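Rhodanese-like domain-containing protein (Rhodopseudomonas palustris, PDB 2HHG) probably acts as a sulfurtransferase of the rhodanese type, passing sulfur from a donor such as thiosulfate to cyanide, although its role in the cell is unknown. Local coordinates at residues Ile42-Pro48 with Ser60-Arg65; Lys87-Tyr92 with Leu111-Ile117; Arg53-Ile57 with Phe121-Arg125; Ala29-Lys34 with Trp124-Pro130. All blocks are in the same frame, centred on the assembly; numbering follows the deposited sequence.

Interaction 1 of 4, residues Ile42-Pro48 with Ser60-Arg65; sequences IVDIRDP and SFSCTR
Asp44 is held at both its backbone and its carboxylate where it lies beside Ser62. Its carbonyl O accepts hydrogen bonds from Cys63 N (3.0 Å) and from a water. That water also accepts from Ser62 OG and donates to Arg46 O. The side chain follows a different path. CG stands anti to the backbone N (chi1 -171°), which sends the carboxylate on along the chain to Arg46. The guanidinium grips it side-on, with NE to OD1 at 2.9 Å and NH2 to OD2 at 2.7 Å. OD1 also takes Arg46 N, which makes an Asx turn. A second water joins OD2 to Ser60 OG, a hydroxyl that also bonds to Ile57 O. The run Asp44-Ile45-Arg46 fits the Asp-Val/Ile-Arg signature found in many rhodanese-like domains. Strands 40-44 and 61-62 are parallel neighbours, joined through helix 48-54 as a beta-alpha-beta unit. Phe61 N reaches Ile42 O at 2.8 Å in a nearly straight bond (170°). Asp44 N returns to Phe61 O. The pairing outlasts the strands: Arg65 N bonds to Ile45 O, and Cys63 O sits 3.1 Å from Ile45 CA. Thr64 CG2 then rests 3.5 Å from Arg46 O.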
loop_
_atom_site.group_PDB
_atom_site.type_symbol
_atom_site.label_atom_id
_atom_site.label_comp_id
_atom_site.label_asym_id
_atom_site.label_seq_id
_atom_site.Cartn_x
_atom_site.Cartn_y
_atom_site.Cartn_z
ATOM N N ILE A 42 -8.766 -0.511 -0.430
ATOM C CA ILE A 42 -7.666 0.125 0.282
ATOM C C ILE A 42 -6.967 -0.951 1.098
ATOM O O ILE A 42 -7.588 -1.601 1.929
ATOM C CB ILE A 42 -8.155 1.302 1.158
ATOM C CG1 ILE A 42 -8.856 2.361 0.283
ATOM C CG2 ILE A 42 -6.992 1.922 1.910
ATOM C CD1 ILE A 42 -9.501 3.512 1.048
ATOM N N VAL A 43 -5.681 -1.136 0.825
ATOM C CA VAL A 43 -4.896 -2.229 1.391
ATOM C C VAL A 43 -3.857 -1.684 2.366
ATOM O O VAL A 43 -2.968 -0.934 1.976
ATOM C CB VAL A 43 -4.186 -3.053 0.289
ATOM C CG1 VAL A 43 -3.394 -4.199 0.902
ATOM C CG2 VAL A 43 -5.203 -3.580 -0.730
ATOM N N ASP A 44 -3.998 -2.060 3.635
ATOM C CA ASP A 44 -3.068 -1.686 4.693
ATOM C C ASP A 44 -1.964 -2.730 4.756
ATOM O O ASP A 44 -2.230 -3.883 5.063
ATOM C CB ASP A 44 -3.847 -1.675 6.010
ATOM C CG ASP A 44 -3.074 -1.088 7.182
ATOM O OD1 ASP A 44 -1.830 -1.024 7.165
ATOM O OD2 ASP A 44 -3.763 -0.705 8.158
ATOM N N ILE A 45 -0.733 -2.324 4.473
ATOM C CA ILE A 45 0.376 -3.275 4.420
ATOM C C ILE A 45 1.264 -3.254 5.667
ATOM O O ILE A 45 2.312 -3.912 5.697
ATOM C CB ILE A 45 1.220 -3.096 3.146
ATOM C CG1 ILE A 45 2.000 -1.775 3.189
ATOM C CG2 ILE A 45 0.335 -3.227 1.908
ATOM C CD1 ILE A 45 2.928 -1.560 2.020
ATOM N N ARG A 46 0.832 -2.528 6.697
ATOM C CA ARG A 46 1.608 -2.399 7.932
ATOM C C ARG A 46 1.660 -3.678 8.757
ATOM O O ARG A 46 0.816 -4.561 8.635
ATOM C CB ARG A 46 1.047 -1.269 8.793
ATOM C CG ARG A 46 1.242 0.111 8.176
ATOM C CD ARG A 46 0.586 1.183 9.006
ATOM N NE ARG A 46 -0.853 0.971 9.058
ATOM C CZ ARG A 46 -1.665 1.490 9.971
ATOM N NH1 ARG A 46 -1.190 2.286 10.919
ATOM N NH2 ARG A 46 -2.958 1.220 9.917
ATOM N N ASP A 47 2.676 -3.754 9.607
ATOM C CA ASP A 47 2.755 -4.787 10.619
ATOM C C ASP A 47 1.558 -4.605 11.573
ATOM O O ASP A 47 1.165 -3.468 11.869
ATOM C CB ASP A 47 4.092 -4.644 11.352
ATOM C CG ASP A 47 4.308 -5.704 12.411
ATOM O OD1 ASP A 47 3.701 -5.612 13.496
ATOM O OD2 ASP A 47 5.111 -6.630 12.174
ATOM N N PRO A 48 0.961 -5.712 12.052
ATOM C CA PRO A 48 -0.206 -5.602 12.937
ATOM C C PRO A 48 0.051 -4.787 14.210
ATOM O O PRO A 48 -0.887 -4.219 14.778
ATOM C CB PRO A 48 -0.515 -7.066 13.291
ATOM C CG PRO A 48 0.761 -7.799 13.030
ATOM C CD PRO A 48 1.326 -7.123 11.829
ATOM N N SER A 60 -10.423 -0.827 5.451
ATOM C CA SER A 60 -9.226 -1.294 4.748
ATOM C C SER A 60 -9.017 -2.794 4.934
ATOM O O SER A 60 -9.466 -3.381 5.920
ATOM C CB SER A 60 -7.990 -0.517 5.197
ATOM O OG SER A 60 -7.742 -0.715 6.570
ATOM N N PHE A 61 -8.332 -3.395 3.967
ATOM C CA PHE A 61 -8.000 -4.806 3.992
ATOM C C PHE A 61 -6.535 -4.958 4.394
ATOM O O PHE A 61 -5.651 -4.353 3.781
ATOM C CB PHE A 61 -8.257 -5.417 2.610
ATOM C CG PHE A 61 -7.944 -6.885 2.528
ATOM C CD1 PHE A 61 -8.816 -7.822 3.073
ATOM C CD2 PHE A 61 -6.777 -7.334 1.912
ATOM C CE1 PHE A 61 -8.524 -9.184 3.012
ATOM C CE2 PHE A 61 -6.484 -8.703 1.845
ATOM C CZ PHE A 61 -7.358 -9.622 2.398
ATOM N N SER A 62 -6.274 -5.755 5.426
ATOM C CA SER A 62 -4.910 -5.942 5.917
ATOM C C SER A 62 -4.203 -7.069 5.191
ATOM O O SER A 62 -4.632 -8.218 5.241
ATOM C CB SER A 62 -4.900 -6.218 7.428
ATOM O OG SER A 62 -3.624 -6.670 7.876
ATOM N N CYS A 63 -3.109 -6.724 4.527
ATOM C CA CYS A 63 -2.201 -7.714 3.973
ATOM C C CYS A 63 -0.805 -7.171 4.169
ATOM O O CYS A 63 -0.426 -6.181 3.546
ATOM C CB CYS A 63 -2.450 -7.972 2.482
ATOM S SG CYS A 63 -1.288 -9.179 1.778
ATOM N N THR A 64 -0.044 -7.793 5.061
ATOM C CA THR A 64 1.305 -7.291 5.322
ATOM C C THR A 64 2.137 -7.330 4.038
ATOM O O THR A 64 1.944 -8.194 3.175
ATOM C CB THR A 64 2.020 -8.046 6.457
ATOM O OG1 THR A 64 2.221 -9.413 6.077
ATOM C CG2 THR A 64 1.223 -7.977 7.759
ATOM N N ARG A 65 3.047 -6.376 3.900
ATOM C CA ARG A 65 3.797 -6.258 2.664
ATOM C C ARG A 65 4.514 -7.561 2.316
ATOM O O ARG A 65 4.554 -7.959 1.151
ATOM C CB ARG A 65 4.778 -5.087 2.716
ATOM C CG ARG A 65 5.646 -5.002 1.475
ATOM C CD ARG A 65 6.475 -3.716 1.364
ATOM N NE ARG A 65 7.393 -3.893 0.236
ATOM C CZ ARG A 65 8.705 -4.090 0.327
ATOM N NH1 ARG A 65 9.336 -4.006 1.491
ATOM N NH2 ARG A 65 9.406 -4.328 -0.773
HETATM O O HOH W 1 -1.396 -5.387 7.260
HETATM O O HOH W 2 -5.939 -2.561 8.337
#

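Interaction 2 of 4, residues Lys87-Tyr92 with Leu111-Ile117; sequences KKFVFY and LKPVAHI
Phe91, paired with His116 in the ladder, reaches with its ring toward Ala115, Val114 and Leu111. Its CB is 3.9 Å from Ala115 O, the carbonyl that accepts Phe91 N in a bond of 2.8 Å and 171°. CG lies anti to the residue's own carbonyl carbon (chi1 -63°), which places the ring beside the neighbouring strand; chi2 (-89°) presents its edge. CD2 comes within 3.5 Å of Ala115 O. CE2 meets Val114 CG1 at 4.1 Å. CZ, at the tip, ends 4.0 Å from Leu111 CD2. That methyl serves two rings, since it also sits over the face of Phe89, 4.1 Å from the centroid, as a CH-pi contact. Replacing Phe91 by an alanine is likely to leave Val114 CG1 and Leu111 CD2 without their aromatic partner and to open a gap toward helix 97-109. On the opposite face of the sheet, Val90 and Ile117 meet through their CG1 atoms at 3.6 Å. At the start of the ladder Pro113, after a cis peptide bond, gives its O to Phe89 N and packs its ring on the aliphatic chain of Lys88. Strands 88-92 and 114-117 run parallel and are joined by helix 97-109, which covers the face of Phe91, Val114 and His116. Strand 40-44 pairs with the far edge of 88-92, and strand 22-24 flanks 114-117.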
loop_
_atom_site.group_PDB
_atom_site.type_symbol
_atom_site.label_atom_id
_atom_site.label_comp_id
_atom_site.label_asym_id
_atom_site.label_seq_id
_atom_site.Cartn_x
_atom_site.Cartn_y
_atom_site.Cartn_z
ATOM N N LYS A 87 -11.075 -3.773 -9.544
ATOM C CA LYS A 87 -11.072 -2.545 -8.748
ATOM C C LYS A 87 -9.694 -1.905 -8.763
ATOM O O LYS A 87 -8.720 -2.538 -9.167
ATOM C CB LYS A 87 -11.492 -2.859 -7.307
ATOM C CG LYS A 87 -12.962 -3.263 -7.182
ATOM C CD LYS A 87 -13.355 -3.577 -5.760
ATOM C CE LYS A 87 -14.851 -3.823 -5.651
ATOM N NZ LYS A 87 -15.223 -4.227 -4.271
ATOM N N LYS A 88 -9.623 -0.650 -8.327
ATOM C CA LYS A 88 -8.349 0.012 -8.081
ATOM C C LYS A 88 -7.858 -0.335 -6.671
ATOM O O LYS A 88 -8.612 -0.238 -5.703
ATOM C CB LYS A 88 -8.468 1.533 -8.256
ATOM C CG LYS A 88 -7.159 2.279 -7.964
ATOM C CD LYS A 88 -7.200 3.765 -8.318
ATOM C CE LYS A 88 -6.911 3.994 -9.796
ATOM N NZ LYS A 88 -6.659 5.428 -10.119
ATOM N N PHE A 89 -6.592 -0.732 -6.573
ATOM C CA PHE A 89 -5.979 -1.104 -5.299
ATOM C C PHE A 89 -5.075 0.008 -4.820
ATOM O O PHE A 89 -4.101 0.360 -5.488
ATOM C CB PHE A 89 -5.229 -2.431 -5.427
ATOM C CG PHE A 89 -6.142 -3.589 -5.643
ATOM C CD1 PHE A 89 -6.582 -4.353 -4.573
ATOM C CD2 PHE A 89 -6.621 -3.885 -6.917
ATOM C CE1 PHE A 89 -7.463 -5.406 -4.769
ATOM C CE2 PHE A 89 -7.499 -4.940 -7.124
ATOM C CZ PHE A 89 -7.922 -5.700 -6.041
ATOM N N VAL A 90 -5.432 0.578 -3.674
ATOM C CA VAL A 90 -4.713 1.687 -3.081
ATOM C C VAL A 90 -3.997 1.174 -1.836
ATOM O O VAL A 90 -4.640 0.840 -0.839
ATOM C CB VAL A 90 -5.682 2.832 -2.719
ATOM C CG1 VAL A 90 -4.942 3.970 -2.021
ATOM C CG2 VAL A 90 -6.417 3.321 -3.954
ATOM N N PHE A 91 -2.667 1.120 -1.890
ATOM C CA PHE A 91 -1.867 0.574 -0.795
ATOM C C PHE A 91 -1.438 1.679 0.140
ATOM O O PHE A 91 -1.151 2.787 -0.302
ATOM C CB PHE A 91 -0.633 -0.144 -1.353
ATOM C CG PHE A 91 -0.967 -1.328 -2.212
ATOM C CD1 PHE A 91 -1.119 -2.590 -1.647
ATOM C CD2 PHE A 91 -1.155 -1.184 -3.587
ATOM C CE1 PHE A 91 -1.450 -3.686 -2.435
ATOM C CE2 PHE A 91 -1.484 -2.274 -4.378
ATOM C CZ PHE A 91 -1.628 -3.529 -3.800
ATOM N N TYR A 92 -1.390 1.387 1.434
ATOM C CA TYR A 92 -0.832 2.359 2.372
ATOM C C TYR A 92 -0.033 1.713 3.485
ATOM O O TYR A 92 -0.287 0.580 3.885
ATOM C CB TYR A 92 -1.898 3.310 2.933
ATOM C CG TYR A 92 -2.770 2.746 4.030
ATOM C CD1 TYR A 92 -2.496 3.013 5.369
ATOM C CD2 TYR A 92 -3.894 1.986 3.727
ATOM C CE1 TYR A 92 -3.308 2.508 6.385
ATOM C CE2 TYR A 92 -4.716 1.486 4.736
ATOM C CZ TYR A 92 -4.421 1.762 6.056
ATOM O OH TYR A 92 -5.240 1.278 7.055
ATOM N N LEU A 111 -1.321 -6.623 -11.460
ATOM C CA LEU A 111 -2.457 -5.981 -10.789
ATOM C C LEU A 111 -2.618 -4.564 -11.339
ATOM O O LEU A 111 -1.636 -3.838 -11.460
ATOM C CB LEU A 111 -2.258 -5.940 -9.273
ATOM C CG LEU A 111 -3.529 -5.810 -8.420
ATOM C CD1 LEU A 111 -4.329 -7.095 -8.443
ATOM C CD2 LEU A 111 -3.205 -5.442 -6.979
ATOM N N LYS A 112 -3.847 -4.181 -11.674
ATOM C CA LYS A 112 -4.106 -2.895 -12.341
ATOM C C LYS A 112 -5.537 -2.459 -12.081
ATOM O O LYS A 112 -6.439 -3.285 -12.148
ATOM C CB LYS A 112 -3.969 -3.032 -13.864
ATOM C CG LYS A 112 -2.594 -3.219 -14.441
ATOM C CD LYS A 112 -2.699 -3.339 -15.959
ATOM C CE LYS A 112 -1.422 -3.861 -16.592
ATOM N NZ LYS A 112 -1.101 -5.242 -16.149
ATOM N N PRO A 113 -5.770 -1.159 -11.832
ATOM C CA PRO A 113 -4.804 -0.105 -11.558
ATOM C C PRO A 113 -4.426 -0.082 -10.078
ATOM O O PRO A 113 -5.223 -0.504 -9.236
ATOM C CB PRO A 113 -5.570 1.163 -11.939
ATOM C CG PRO A 113 -6.991 0.833 -11.661
ATOM C CD PRO A 113 -7.153 -0.646 -11.852
ATOM N N VAL A 114 -3.225 0.398 -9.772
ATOM C CA VAL A 114 -2.784 0.491 -8.386
ATOM C C VAL A 114 -2.330 1.903 -8.061
ATOM O O VAL A 114 -1.989 2.691 -8.961
ATOM C CB VAL A 114 -1.643 -0.511 -8.034
ATOM C CG1 VAL A 114 -2.027 -1.942 -8.386
ATOM C CG2 VAL A 114 -0.350 -0.143 -8.721
ATOM N N ALA A 115 -2.308 2.211 -6.770
ATOM C CA ALA A 115 -1.819 3.485 -6.289
ATOM C C ALA A 115 -1.348 3.315 -4.862
ATOM O O ALA A 115 -1.578 2.277 -4.241
ATOM C CB ALA A 115 -2.915 4.536 -6.368
ATOM N N HIS A 116 -0.687 4.332 -4.335
ATOM C CA HIS A 116 -0.417 4.371 -2.910
ATOM C C HIS A 116 -0.704 5.771 -2.377
ATOM O O HIS A 116 -0.842 6.718 -3.154
ATOM C CB HIS A 116 0.994 3.861 -2.580
ATOM C CG HIS A 116 2.062 4.901 -2.653
ATOM N ND1 HIS A 116 2.320 5.652 -3.780
ATOM C CD2 HIS A 116 2.962 5.293 -1.724
ATOM C CE1 HIS A 116 3.324 6.475 -3.533
ATOM N NE2 HIS A 116 3.728 6.278 -2.292
ATOM N N ILE A 117 -0.837 5.881 -1.058
ATOM C CA ILE A 117 -1.209 7.143 -0.427
ATOM C C ILE A 117 0.034 7.927 -0.012
ATOM O O ILE A 117 0.825 7.474 0.816
ATOM C CB ILE A 117 -2.130 6.918 0.797
ATOM C CG1 ILE A 117 -3.381 6.125 0.396
ATOM C CG2 ILE A 117 -2.511 8.263 1.443
ATOM C CD1 ILE A 117 -4.378 5.868 1.524
#

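Interaction 3 of 4, residues Arg53-Ile57 with Phe121-Arg125; sequences RDGKI and FGAWR
Ile57 comes over one face of the Trp124 indole, crossing it at about a right angle, in the tight half of this contact. Its CD1 sits 3.5 Å above the centre of the six-membered ring, almost on the normal, a CH-pi contact. CG1 lies over Trp124 CE2, at 3.6 Å. Ile57 CG1 is also 3.9 Å from Phe121 CE1. Trp124 CG is anti to its N (chi1 -178°), which carries the indole out from the helix toward Ile57. A serine in place of Trp124 would probably leave CD1 and CG1 of Ile57 without the aromatic face they pack on and open a gap there. Phe121 points its edge at the end of helix 48-54: CE2 is 3.3 Å from Asp54 O. Gly55 turns the chain there with positive phi. The solvent side is looser. Exposed Arg125 forms a salt bridge from NH1 to Asp54 OD1 at 3.1 Å, a weak hydrogen bond of 144°. The guanidinium plane stands 86° from the carboxylate. Arg53 binds the same carboxylate, so one aspartate serves two arginines in a salt-bridge network. The chemistry suggests that apolar and aromatic packing does most of the joining, with a probably weaker electrostatic link at the surface.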
loop_
_atom_site.group_PDB
_atom_site.type_symbol
_atom_site.label_atom_id
_atom_site.label_comp_id
_atom_site.label_asym_id
_atom_site.label_seq_id
_atom_site.Cartn_x
_atom_site.Cartn_y
_atom_site.Cartn_z
ATOM N N ARG A 53 -1.284 0.048 17.450
ATOM C CA ARG A 53 -0.862 1.290 18.091
ATOM C C ARG A 53 -1.590 2.521 17.547
ATOM O O ARG A 53 -2.069 3.361 18.318
ATOM C CB ARG A 53 0.655 1.461 17.946
ATOM C CG ARG A 53 1.229 2.704 18.623
ATOM C CD ARG A 53 2.684 2.950 18.238
ATOM N NE ARG A 53 2.856 3.092 16.793
ATOM C CZ ARG A 53 3.492 2.221 16.013
ATOM N NH1 ARG A 53 4.045 1.124 16.522
ATOM N NH2 ARG A 53 3.579 2.452 14.712
ATOM N N ASP A 54 -1.690 2.608 16.224
ATOM C CA ASP A 54 -2.086 3.850 15.563
ATOM C C ASP A 54 -3.502 3.866 14.991
ATOM O O ASP A 54 -4.013 4.931 14.635
ATOM C CB ASP A 54 -1.078 4.188 14.458
ATOM C CG ASP A 54 0.302 4.517 15.002
ATOM O OD1 ASP A 54 0.390 5.158 16.072
ATOM O OD2 ASP A 54 1.300 4.144 14.351
ATOM N N GLY A 55 -4.134 2.701 14.907
ATOM C CA GLY A 55 -5.416 2.576 14.221
ATOM C C GLY A 55 -5.224 2.386 12.726
ATOM O O GLY A 55 -4.094 2.204 12.253
ATOM N N LYS A 56 -6.327 2.443 11.982
ATOM C CA LYS A 56 -6.325 2.135 10.556
ATOM C C LYS A 56 -7.394 2.919 9.796
ATOM O O LYS A 56 -8.287 3.547 10.389
ATOM C CB LYS A 56 -6.547 0.632 10.351
ATOM C CG LYS A 56 -7.909 0.129 10.812
ATOM C CD LYS A 56 -8.008 -1.368 10.630
ATOM C CE LYS A 56 -9.240 -1.916 11.317
ATOM N NZ LYS A 56 -9.365 -3.383 11.130
ATOM N N ILE A 57 -7.307 2.875 8.473
ATOM C CA ILE A 57 -8.332 3.449 7.623
ATOM C C ILE A 57 -9.549 2.518 7.659
ATOM O O ILE A 57 -9.417 1.321 7.414
ATOM C CB ILE A 57 -7.795 3.642 6.192
ATOM C CG1 ILE A 57 -6.671 4.685 6.206
ATOM C CG2 ILE A 57 -8.913 4.056 5.253
ATOM C CD1 ILE A 57 -5.983 4.906 4.864
ATOM N N PHE A 121 -0.220 6.568 6.461
ATOM C CA PHE A 121 -1.183 6.767 7.523
ATOM C C PHE A 121 -0.811 7.953 8.410
ATOM O O PHE A 121 -1.692 8.606 8.965
ATOM C CB PHE A 121 -1.330 5.495 8.357
ATOM C CG PHE A 121 -2.521 5.514 9.265
ATOM C CD1 PHE A 121 -3.811 5.524 8.741
ATOM C CD2 PHE A 121 -2.359 5.528 10.642
ATOM C CE1 PHE A 121 -4.926 5.546 9.586
ATOM C CE2 PHE A 121 -3.467 5.549 11.488
ATOM C CZ PHE A 121 -4.746 5.551 10.957
ATOM N N GLY A 122 0.484 8.238 8.538
ATOM C CA GLY A 122 0.942 9.410 9.290
ATOM C C GLY A 122 0.354 10.702 8.741
ATOM O O GLY A 122 -0.191 11.522 9.495
ATOM N N ALA A 123 0.441 10.881 7.426
ATOM C CA ALA A 123 -0.141 12.053 6.765
ATOM C C ALA A 123 -1.671 12.056 6.821
ATOM O O ALA A 123 -2.294 13.111 6.982
ATOM C CB ALA A 123 0.334 12.137 5.330
ATOM N N TRP A 124 -2.264 10.871 6.677
ATOM C CA TRP A 124 -3.712 10.682 6.801
ATOM C C TRP A 124 -4.201 11.166 8.167
ATOM O O TRP A 124 -5.152 11.948 8.255
ATOM C CB TRP A 124 -4.037 9.202 6.607
ATOM C CG TRP A 124 -5.489 8.828 6.644
ATOM C CD1 TRP A 124 -6.256 8.631 7.752
ATOM C CD2 TRP A 124 -6.316 8.521 5.519
ATOM N NE1 TRP A 124 -7.526 8.257 7.388
ATOM C CE2 TRP A 124 -7.589 8.182 6.022
ATOM C CE3 TRP A 124 -6.110 8.515 4.132
ATOM C CZ2 TRP A 124 -8.647 7.827 5.190
ATOM C CZ3 TRP A 124 -7.160 8.159 3.309
ATOM C CH2 TRP A 124 -8.413 7.824 3.839
ATOM N N ARG A 125 -3.551 10.691 9.224
ATOM C CA ARG A 125 -3.853 11.114 10.592
ATOM C C ARG A 125 -3.657 12.618 10.806
ATOM O O ARG A 125 -4.504 13.277 11.427
ATOM C CB ARG A 125 -2.994 10.322 11.574
ATOM C CG ARG A 125 -3.239 10.650 13.038
ATOM C CD ARG A 125 -2.468 9.708 13.944
ATOM N NE ARG A 125 -1.028 9.772 13.700
ATOM C CZ ARG A 125 -0.144 8.897 14.172
ATOM N NH1 ARG A 125 -0.540 7.876 14.924
ATOM N NH2 ARG A 125 1.144 9.043 13.892
#

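Interaction 4 of 4, residues Ala29-Lys34 with Trp124-Pro130; sequences AIALHK and WRDAGGP
Pro130 O takes the indole N-H of Trp124 at 2.7 Å and 162°, and the indole held in this way packs on Ile30. The oxygen lies in the ring plane, so the bond helps fix the ring's rotation. Ile30 covers the face turned away from Ile57. Its CG1 stands 3.6 Å from the centroid of the six-membered ring, while CD1 runs on to Ala127 CB and Gly129 CA, each at 3.8 Å. Ala29 CB meets the ring edge at CZ3, and His33 CB meets it at CH2. The His33 ring takes the edge of Trp124 on its face as an offset edge-to-face pair, with planes at 86°. Its ND1 is 3.8 Å from Pro130 CG, while NE2 is bonded to Pro58 O. At the surface a water links Lys34 NZ to Gly128 O. Gly129 is packed so closely that a CB there would clash with Trp124 NE1. Gly128 has positive phi, with Gly129 N bonded to Trp124 O and Gly128 N to Arg125 O. This Schellman motif ends helix 120-126 and turns the chain back beside helix 26-34, as two helices pack over one face of the parallel sheet of a rhodanese-like domain.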
loop_
_atom_site.group_PDB
_atom_site.type_symbol
_atom_site.label_atom_id
_atom_site.label_comp_id
_atom_site.label_asym_id
_atom_site.label_seq_id
_atom_site.Cartn_x
_atom_site.Cartn_y
_atom_site.Cartn_z
ATOM N N ALA A 29 -7.045 10.863 -1.368
ATOM C CA ALA A 29 -7.353 9.564 -0.776
ATOM C C ALA A 29 -8.467 9.666 0.274
ATOM O O ALA A 29 -9.363 8.823 0.329
ATOM C CB ALA A 29 -6.100 8.947 -0.180
ATOM N N ILE A 30 -8.407 10.710 1.096
ATOM C CA ILE A 30 -9.445 10.957 2.088
ATOM C C ILE A 30 -10.795 11.212 1.398
ATOM O O ILE A 30 -11.821 10.641 1.792
ATOM C CB ILE A 30 -9.044 12.100 3.052
ATOM C CG1 ILE A 30 -7.890 11.626 3.948
ATOM C CG2 ILE A 30 -10.241 12.562 3.890
ATOM C CD1 ILE A 30 -7.248 12.716 4.781
ATOM N N ALA A 31 -10.788 12.038 0.352
ATOM C CA ALA A 31 -12.017 12.321 -0.392
ATOM C C ALA A 31 -12.576 11.056 -1.032
ATOM O O ALA A 31 -13.782 10.829 -1.015
ATOM C CB ALA A 31 -11.792 13.398 -1.444
ATOM N N LEU A 32 -11.688 10.223 -1.580
ATOM C CA LEU A 32 -12.080 8.942 -2.163
ATOM C C LEU A 32 -12.776 8.057 -1.126
ATOM O O LEU A 32 -13.810 7.450 -1.396
ATOM C CB LEU A 32 -10.854 8.223 -2.742
ATOM C CG LEU A 32 -11.082 6.864 -3.413
ATOM C CD1 LEU A 32 -12.005 7.004 -4.618
ATOM C CD2 LEU A 32 -9.755 6.241 -3.823
ATOM N N HIS A 33 -12.186 7.973 0.059
ATOM C CA HIS A 33 -12.755 7.184 1.139
ATOM C C HIS A 33 -14.142 7.694 1.540
ATOM O O HIS A 33 -15.070 6.909 1.705
ATOM C CB HIS A 33 -11.811 7.198 2.334
ATOM C CG HIS A 33 -12.230 6.294 3.445
ATOM N ND1 HIS A 33 -13.098 6.693 4.438
ATOM C CD2 HIS A 33 -11.890 5.016 3.726
ATOM C CE1 HIS A 33 -13.278 5.693 5.283
ATOM N NE2 HIS A 33 -12.552 4.665 4.877
ATOM N N LYS A 34 -14.275 9.008 1.690
ATOM C CA LYS A 34 -15.554 9.608 2.066
ATOM C C LYS A 34 -16.651 9.400 1.022
ATOM O O LYS A 34 -17.837 9.364 1.363
ATOM C CB LYS A 34 -15.387 11.092 2.385
ATOM C CG LYS A 34 -14.587 11.334 3.649
ATOM C CD LYS A 34 -14.318 12.808 3.842
ATOM C CE LYS A 34 -13.556 13.071 5.123
ATOM N NZ LYS A 34 -13.215 14.511 5.259
ATOM N N TRP A 124 -2.264 10.871 6.677
ATOM C CA TRP A 124 -3.712 10.682 6.801
ATOM C C TRP A 124 -4.201 11.166 8.167
ATOM O O TRP A 124 -5.152 11.948 8.255
ATOM C CB TRP A 124 -4.037 9.202 6.607
ATOM C CG TRP A 124 -5.489 8.828 6.644
ATOM C CD1 TRP A 124 -6.256 8.631 7.752
ATOM C CD2 TRP A 124 -6.316 8.521 5.519
ATOM N NE1 TRP A 124 -7.526 8.257 7.388
ATOM C CE2 TRP A 124 -7.589 8.182 6.022
ATOM C CE3 TRP A 124 -6.110 8.515 4.132
ATOM C CZ2 TRP A 124 -8.647 7.827 5.190
ATOM C CZ3 TRP A 124 -7.160 8.159 3.309
ATOM C CH2 TRP A 124 -8.413 7.824 3.839
ATOM N N ARG A 125 -3.551 10.691 9.224
ATOM C CA ARG A 125 -3.853 11.114 10.592
ATOM C C ARG A 125 -3.657 12.618 10.806
ATOM O O ARG A 125 -4.504 13.277 11.427
ATOM C CB ARG A 125 -2.994 10.322 11.574
ATOM C CG ARG A 125 -3.239 10.650 13.038
ATOM C CD ARG A 125 -2.468 9.708 13.944
ATOM N NE ARG A 125 -1.028 9.772 13.700
ATOM C CZ ARG A 125 -0.144 8.897 14.172
ATOM N NH1 ARG A 125 -0.540 7.876 14.924
ATOM N NH2 ARG A 125 1.144 9.043 13.892
ATOM N N ASP A 126 -2.552 13.155 10.293
ATOM C CA ASP A 126 -2.257 14.583 10.432
ATOM C C ASP A 126 -3.338 15.456 9.792
ATOM O O ASP A 126 -3.635 16.543 10.287
ATOM C CB ASP A 126 -0.889 14.919 9.835
ATOM C CG ASP A 126 0.269 14.392 10.671
ATOM O OD1 ASP A 126 0.065 14.042 11.855
ATOM O OD2 ASP A 126 1.392 14.326 10.130
ATOM N N ALA A 127 -3.926 14.966 8.702
ATOM C CA ALA A 127 -4.977 15.681 7.982
ATOM C C ALA A 127 -6.363 15.490 8.606
ATOM O O ALA A 127 -7.343 16.083 8.147
ATOM C CB ALA A 127 -4.988 15.253 6.522
ATOM N N GLY A 128 -6.435 14.669 9.650
ATOM C CA GLY A 128 -7.690 14.379 10.335
ATOM C C GLY A 128 -8.587 13.417 9.578
ATOM O O GLY A 128 -9.807 13.454 9.729
ATOM N N GLY A 129 -7.986 12.536 8.776
ATOM C CA GLY A 129 -8.745 11.533 8.025
ATOM C C GLY A 129 -9.482 10.540 8.909
ATOM O O GLY A 129 -9.143 10.386 10.083
ATOM N N PRO A 130 -10.510 9.871 8.356
ATOM C CA PRO A 130 -11.251 8.843 9.096
ATOM C C PRO A 130 -10.328 7.773 9.682
ATOM O O PRO A 130 -9.469 7.235 8.974
ATOM C CB PRO A 130 -12.165 8.238 8.025
ATOM C CG PRO A 130 -12.366 9.346 7.045
ATOM C CD PRO A 130 -11.050 10.068 6.999
HETATM O O HOH W 3 -11.212 13.903 7.084
#

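Interactions 1 and 2 share one parallel sheet: strands 40-44 and 88-92 are neighbours, with Val43 N 2.8 Å from Val90 O. Interactions 3 and 4 meet at Trp124, their centres 9 Å apart, and Ile57 CG2 touches His33 CD2 at 3.5 Å. Tyr92 ties sheet to loop through its OH, 3.0 Å from Ile57 N. Arg46 NH2 reaches Gly55 O at 2.8 Å and joins interaction 1 to interaction 3. Ile117 CD1 packs on Ile57 and Ala29. In rhodaneses the active-site loop follows the central strand; here strand 88-92 leads into Cys93, consistent with that loop, though a catalytic role is not established. The sodium ion, a separate site at Asn18 and Ile21, lies about 6 Å from the His116 side chain.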